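Local coordinates for protein BIFUNCTIONAL PROTEIN Proline utilization A (PutA) (PDB 5UX5) that oxidises proline to glutamate in two steps, joining an FAD-dependent proline dehydrogenase to an NAD-dependent aldehyde dehydrogenase in one chain, at residues Glu207-Leu221 and Leu245-Leu258. Sequence-based numbering, arbitrary orientation.
Sequences ELLKERLRPLYRLAL and LFEELLMEEEFLGL
Leu249 sets its CD2 methyl over one face of the Tyr217 ring, a CH-pi contact 3.8 Å from the centroid. A chi1 of -160°, which puts CG opposite the backbone N, lets the two methyls of Leu249 divide between this ring and the CG atoms of Lys210 and Arg214, where CD1 lies. Tyr217 turns a ring edge toward the face of Phe255, centroids 6.0 Å apart and planes at 63°, and Leu258 CD2 meets the tyrosine at its rim, near the ring plane. Phe255 CE1 also packs on Tyr217 CB at 3.5 Å, and its CE2 touches Arg214 CG. Leu245 continues the apolar seam toward Leu209 and Leu213, as Leu221 and Ala220 do around Leu258.

Three basic residues of helix 207-221 answer acidic ones opposite. Arg214, extended from CG to NE, grips Glu252 side-on in a salt bridge: NE to the syn lone pair of OE1 3.2 Å, NH2 to OE2 3.3 Å, the latter tilted out of the carboxylate plane; the two planes are 31° apart. Lys210, bent at chi3, makes salt bridges to Glu248 OE2, met nearly along its C-O axis, and to Glu207 OE2 (3.0 Å), met from above the carboxylate plane, bridging two carboxylates that would otherwise probably repel. Arg218 NE forms a salt bridge with Glu254 OE2, its exact length doubtful; Glu248 OE1 makes another to Arg244.

In the TIM-barrel-type proline dehydrogenase domain, strand 228-232 separates these helices in sequence. The chemistry implies a two-layered joint: an apolar layer, in which Tyr217 and Leu245 also touch that strand, and flanking ion pairs tying helix 202-221 to helix 239-251 and its following loop.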
loop_
_atom_site.group_PDB
_atom_site.type_symbol
_atom_site.label_atom_id
_atom_site.label_comp_id
_atom_site.label_asym_id
_atom_site.label_seq_id
_atom_site.Cartn_x
_atom_site.Cartn_y
_atom_site.Cartn_z
ATOM N N GLU A 207 8.978 16.131 18.441
ATOM C CA GLU A 207 8.885 17.546 18.778
ATOM C C GLU A 207 7.461 18.044 18.622
ATOM O O GLU A 207 6.979 18.829 19.438
ATOM C CB GLU A 207 9.830 18.358 17.901
ATOM C CG GLU A 207 11.297 18.126 18.212
ATOM C CD GLU A 207 11.699 18.580 19.616
ATOM O OE1 GLU A 207 11.428 19.748 19.977
ATOM O OE2 GLU A 207 12.284 17.762 20.362
ATOM N N LEU A 208 6.757 17.560 17.611
ATOM C CA LEU A 208 5.382 17.989 17.430
ATOM C C LEU A 208 4.518 17.486 18.571
ATOM O O LEU A 208 3.669 18.218 19.079
ATOM C CB LEU A 208 4.847 17.499 16.078
ATOM C CG LEU A 208 3.497 18.088 15.642
ATOM C CD1 LEU A 208 3.531 19.604 15.717
ATOM C CD2 LEU A 208 3.031 17.640 14.278
ATOM N N LEU A 209 4.716 16.241 18.988
ATOM C CA LEU A 209 3.909 15.677 20.069
ATOM C C LEU A 209 4.165 16.390 21.395
ATOM O O LEU A 209 3.228 16.665 22.157
ATOM C CB LEU A 209 4.183 14.173 20.183
ATOM C CG LEU A 209 3.582 13.328 19.043
ATOM C CD1 LEU A 209 4.422 12.102 18.839
ATOM C CD2 LEU A 209 2.122 12.950 19.301
ATOM N N LYS A 210 5.430 16.705 21.678
ATOM C CA LYS A 210 5.753 17.436 22.884
ATOM C C LYS A 210 5.185 18.844 22.829
ATOM O O LYS A 210 4.640 19.336 23.821
ATOM C CB LYS A 210 7.266 17.460 23.086
ATOM C CG LYS A 210 7.831 16.118 23.531
ATOM C CD LYS A 210 9.287 16.238 23.902
ATOM C CE LYS A 210 10.087 16.905 22.802
ATOM N NZ LYS A 210 11.560 16.900 23.090
ATOM N N GLU A 211 5.317 19.508 21.679
ATOM C CA GLU A 211 4.768 20.847 21.526
ATOM C C GLU A 211 3.261 20.858 21.759
ATOM O O GLU A 211 2.714 21.807 22.337
ATOM C CB GLU A 211 5.114 21.378 20.138
ATOM C CG GLU A 211 4.501 22.705 19.795
ATOM C CD GLU A 211 4.686 23.043 18.338
ATOM O OE1 GLU A 211 5.695 22.597 17.742
ATOM O OE2 GLU A 211 3.811 23.742 17.784
ATOM N N ARG A 212 2.578 19.801 21.347
ATOM C CA ARG A 212 1.128 19.764 21.481
ATOM C C ARG A 212 0.652 19.251 22.832
ATOM O O ARG A 212 -0.427 19.660 23.282
ATOM C CB ARG A 212 0.522 18.906 20.369
ATOM C CG ARG A 212 0.582 19.567 19.018
ATOM C CD ARG A 212 -0.089 18.690 18.012
ATOM N NE ARG A 212 -0.204 19.321 16.711
ATOM C CZ ARG A 212 -0.678 18.698 15.640
ATOM N NH1 ARG A 212 -1.056 17.438 15.750
ATOM N NH2 ARG A 212 -0.786 19.327 14.469
ATOM N N LEU A 213 1.419 18.372 23.493
ATOM C CA LEU A 213 0.941 17.737 24.716
ATOM C C LEU A 213 1.303 18.493 25.996
ATOM O O LEU A 213 0.665 18.256 27.028
ATOM C CB LEU A 213 1.456 16.300 24.807
ATOM C CG LEU A 213 0.646 15.265 24.028
ATOM C CD1 LEU A 213 1.402 13.963 24.013
ATOM C CD2 LEU A 213 -0.701 15.089 24.690
ATOM N N ARG A 214 2.276 19.412 25.956
ATOM C CA ARG A 214 2.647 20.154 27.162
ATOM C C ARG A 214 1.475 20.892 27.812
ATOM O O ARG A 214 1.349 20.812 29.044
ATOM C CB ARG A 214 3.793 21.129 26.845
ATOM C CG ARG A 214 5.152 20.484 26.673
ATOM C CD ARG A 214 6.216 21.512 26.354
ATOM N NE ARG A 214 7.459 20.892 25.921
ATOM C CZ ARG A 214 7.904 20.944 24.668
ATOM N NH1 ARG A 214 7.214 21.613 23.757
ATOM N NH2 ARG A 214 9.031 20.331 24.320
ATOM N N PRO A 215 0.584 21.575 27.092
ATOM C CA PRO A 215 -0.583 22.151 27.786
ATOM C C PRO A 215 -1.378 21.115 28.549
ATOM O O PRO A 215 -1.913 21.425 29.618
ATOM C CB PRO A 215 -1.418 22.777 26.659
ATOM C CG PRO A 215 -0.556 22.795 25.461
ATOM C CD PRO A 215 0.718 22.069 25.708
ATOM N N LEU A 216 -1.474 19.887 28.028
ATOM C CA LEU A 216 -2.232 18.843 28.717
ATOM C C LEU A 216 -1.552 18.408 30.015
ATOM O O LEU A 216 -2.224 18.165 31.023
ATOM C CB LEU A 216 -2.414 17.635 27.808
ATOM C CG LEU A 216 -3.067 16.486 28.568
ATOM C CD1 LEU A 216 -4.550 16.778 28.752
ATOM C CD2 LEU A 216 -2.822 15.143 27.923
ATOM N N TYR A 217 -0.226 18.264 30.000
ATOM C CA TYR A 217 0.481 17.836 31.201
ATOM C C TYR A 217 0.548 18.950 32.238
ATOM O O TYR A 217 0.522 18.681 33.438
ATOM C CB TYR A 217 1.881 17.347 30.829
ATOM C CG TYR A 217 1.915 15.976 30.175
ATOM C CD1 TYR A 217 1.636 15.818 28.813
ATOM C CD2 TYR A 217 2.237 14.842 30.912
ATOM C CE1 TYR A 217 1.664 14.578 28.214
ATOM C CE2 TYR A 217 2.271 13.605 30.324
ATOM C CZ TYR A 217 1.986 13.474 28.969
ATOM O OH TYR A 217 2.020 12.228 28.383
ATOM N N ARG A 218 0.600 20.202 31.796
ATOM C CA ARG A 218 0.520 21.319 32.723
ATOM C C ARG A 218 -0.779 21.274 33.497
ATOM O O ARG A 218 -0.816 21.647 34.683
ATOM C CB ARG A 218 0.621 22.626 31.956
ATOM C CG ARG A 218 2.003 22.927 31.561
ATOM C CD ARG A 218 2.056 24.102 30.695
ATOM N NE ARG A 218 3.339 24.112 30.034
ATOM C CZ ARG A 218 3.529 24.651 28.846
ATOM N NH1 ARG A 218 2.498 25.219 28.236
ATOM N NH2 ARG A 218 4.729 24.613 28.271
ATOM N N LEU A 219 -1.875 20.897 32.818
ATOM C CA LEU A 219 -3.158 20.810 33.506
ATOM C C LEU A 219 -3.124 19.807 34.644
ATOM O O LEU A 219 -3.782 20.019 35.671
ATOM C CB LEU A 219 -4.275 20.444 32.542
ATOM C CG LEU A 219 -4.729 21.487 31.528
ATOM C CD1 LEU A 219 -5.950 20.922 30.862
ATOM C CD2 LEU A 219 -5.049 22.834 32.153
ATOM N N ALA A 220 -2.312 18.753 34.512
ATOM C CA ALA A 220 -2.139 17.790 35.592
ATOM C C ALA A 220 -1.233 18.311 36.703
ATOM O O ALA A 220 -1.275 17.774 37.812
ATOM C CB ALA A 220 -1.571 16.479 35.049
ATOM N N LEU A 221 -0.398 19.317 36.424
ATOM C CA LEU A 221 0.401 19.963 37.459
ATOM C C LEU A 221 -0.373 21.028 38.230
ATOM O O LEU A 221 0.056 21.403 39.322
ATOM C CB LEU A 221 1.645 20.623 36.856
ATOM C CG LEU A 221 2.755 19.838 36.166
ATOM C CD1 LEU A 221 3.780 20.803 35.579
ATOM C CD2 LEU A 221 3.421 18.872 37.135
ATOM N N LEU A 245 8.677 10.038 23.322
ATOM C CA LEU A 245 7.857 11.142 23.788
ATOM C C LEU A 245 7.774 11.136 25.308
ATOM O O LEU A 245 8.036 12.150 25.958
ATOM C CB LEU A 245 6.472 11.037 23.145
ATOM C CG LEU A 245 5.283 11.646 23.858
ATOM C CD1 LEU A 245 5.436 13.156 23.849
ATOM C CD2 LEU A 245 4.013 11.176 23.163
ATOM N N PHE A 246 7.481 9.969 25.882
ATOM C CA PHE A 246 7.356 9.813 27.330
ATOM C C PHE A 246 8.626 10.243 28.056
ATOM O O PHE A 246 8.568 11.044 28.990
ATOM C CB PHE A 246 7.027 8.359 27.619
ATOM C CG PHE A 246 6.628 8.051 29.033
ATOM C CD1 PHE A 246 5.456 8.542 29.565
ATOM C CD2 PHE A 246 7.374 7.140 29.790
ATOM C CE1 PHE A 246 5.063 8.190 30.876
ATOM C CE2 PHE A 246 6.992 6.781 31.077
ATOM C CZ PHE A 246 5.837 7.307 31.620
ATOM N N GLU A 247 9.791 9.750 27.620
ATOM C CA GLU A 247 11.018 9.972 28.386
ATOM C C GLU A 247 11.552 11.384 28.223
ATOM O O GLU A 247 12.022 11.991 29.191
ATOM C CB GLU A 247 12.076 8.950 27.988
ATOM C CG GLU A 247 11.665 7.569 28.415
ATOM C CD GLU A 247 12.662 6.468 28.089
ATOM O OE1 GLU A 247 12.236 5.310 28.167
ATOM O OE2 GLU A 247 13.827 6.726 27.720
ATOM N N GLU A 248 11.475 11.942 27.028
ATOM C CA GLU A 248 11.925 13.314 26.888
ATOM C C GLU A 248 11.031 14.261 27.697
ATOM O O GLU A 248 11.526 15.076 28.489
ATOM C CB GLU A 248 11.958 13.684 25.408
ATOM C CG GLU A 248 13.095 13.034 24.656
ATOM C CD GLU A 248 13.203 13.549 23.235
ATOM O OE1 GLU A 248 13.990 12.974 22.431
ATOM O OE2 GLU A 248 12.483 14.532 22.929
ATOM N N LEU A 249 9.709 14.095 27.592
ATOM C CA LEU A 249 8.799 15.042 28.221
ATOM C C LEU A 249 8.921 15.003 29.734
ATOM O O LEU A 249 8.956 16.054 30.388
ATOM C CB LEU A 249 7.367 14.751 27.798
ATOM C CG LEU A 249 6.367 15.885 27.971
ATOM C CD1 LEU A 249 6.824 17.079 27.172
ATOM C CD2 LEU A 249 5.000 15.425 27.488
ATOM N N LEU A 250 9.043 13.809 30.299
ATOM C CA LEU A 250 9.057 13.663 31.743
ATOM C C LEU A 250 10.390 14.052 32.385
ATOM O O LEU A 250 10.485 14.032 33.618
ATOM C CB LEU A 250 8.694 12.222 32.116
ATOM C CG LEU A 250 7.230 11.842 31.908
ATOM C CD1 LEU A 250 6.908 10.506 32.562
ATOM C CD2 LEU A 250 6.336 12.946 32.465
ATOM N N MET A 251 11.426 14.374 31.604
ATOM C CA MET A 251 12.680 14.859 32.169
ATOM C C MET A 251 12.804 16.376 32.090
ATOM O O MET A 251 13.721 16.937 32.690
ATOM C CB MET A 251 13.892 14.213 31.467
ATOM C CG MET A 251 14.057 12.723 31.735
ATOM S SD MET A 251 14.119 12.300 33.484
ATOM C CE MET A 251 15.664 13.055 33.979
ATOM N N GLU A 252 11.902 17.051 31.385
ATOM C CA GLU A 252 11.907 18.506 31.348
ATOM C C GLU A 252 11.701 19.061 32.751
ATOM O O GLU A 252 10.967 18.484 33.555
ATOM C CB GLU A 252 10.818 18.998 30.402
ATOM C CG GLU A 252 11.134 18.692 28.993
ATOM C CD GLU A 252 10.025 19.062 28.033
ATOM O OE1 GLU A 252 9.107 19.829 28.415
ATOM O OE2 GLU A 252 10.079 18.560 26.885
ATOM N N GLU A 253 12.388 20.167 33.061
ATOM C CA GLU A 253 12.334 20.704 34.422
ATOM C C GLU A 253 10.899 20.874 34.889
ATOM O O GLU A 253 10.536 20.472 35.998
ATOM C CB GLU A 253 13.067 22.041 34.474
ATOM C CG GLU A 253 13.657 22.433 35.792
ATOM C CD GLU A 253 14.007 23.908 35.772
ATOM O OE1 GLU A 253 14.502 24.449 36.792
ATOM O OE2 GLU A 253 13.770 24.530 34.712
ATOM N N GLU A 254 10.051 21.357 34.000
ATOM C CA GLU A 254 8.664 21.630 34.331
ATOM C C GLU A 254 7.951 20.378 34.838
ATOM O O GLU A 254 7.161 20.445 35.782
ATOM C CB GLU A 254 8.000 22.190 33.077
ATOM C CG GLU A 254 6.568 22.546 33.163
ATOM C CD GLU A 254 6.060 23.045 31.820
ATOM O OE1 GLU A 254 6.704 22.758 30.773
ATOM O OE2 GLU A 254 5.047 23.782 31.824
ATOM N N PHE A 255 8.240 19.218 34.246
ATOM C CA PHE A 255 7.468 18.010 34.502
ATOM C C PHE A 255 8.218 16.984 35.325
ATOM O O PHE A 255 7.755 15.848 35.443
ATOM C CB PHE A 255 7.022 17.379 33.186
ATOM C CG PHE A 255 6.219 18.299 32.316
ATOM C CD1 PHE A 255 4.988 18.782 32.742
ATOM C CD2 PHE A 255 6.692 18.679 31.067
ATOM C CE1 PHE A 255 4.243 19.645 31.940
ATOM C CE2 PHE A 255 5.947 19.527 30.246
ATOM C CZ PHE A 255 4.722 20.014 30.690
ATOM N N LEU A 256 9.340 17.361 35.930
ATOM C CA LEU A 256 10.196 16.361 36.554
ATOM C C LEU A 256 9.496 15.644 37.703
ATOM O O LEU A 256 9.787 14.472 37.966
ATOM C CB LEU A 256 11.481 17.014 37.059
ATOM C CG LEU A 256 12.579 15.975 37.357
ATOM C CD1 LEU A 256 12.798 15.003 36.165
ATOM C CD2 LEU A 256 13.896 16.569 37.860
ATOM N N GLY A 257 8.539 16.297 38.363
ATOM C CA GLY A 257 7.885 15.654 39.490
ATOM C C GLY A 257 6.489 15.114 39.244
ATOM O O GLY A 257 5.768 14.826 40.203
ATOM N N LEU A 258 6.120 14.902 37.978
ATOM C CA LEU A 258 4.789 14.440 37.612
ATOM C C LEU A 258 4.812 12.937 37.362
ATOM O O LEU A 258 5.549 12.450 36.495
ATOM C CB LEU A 258 4.284 15.163 36.366
ATOM C CG LEU A 258 2.882 14.783 35.885
ATOM C CD1 LEU A 258 1.864 15.040 36.984
ATOM C CD2 LEU A 258 2.530 15.545 34.606
#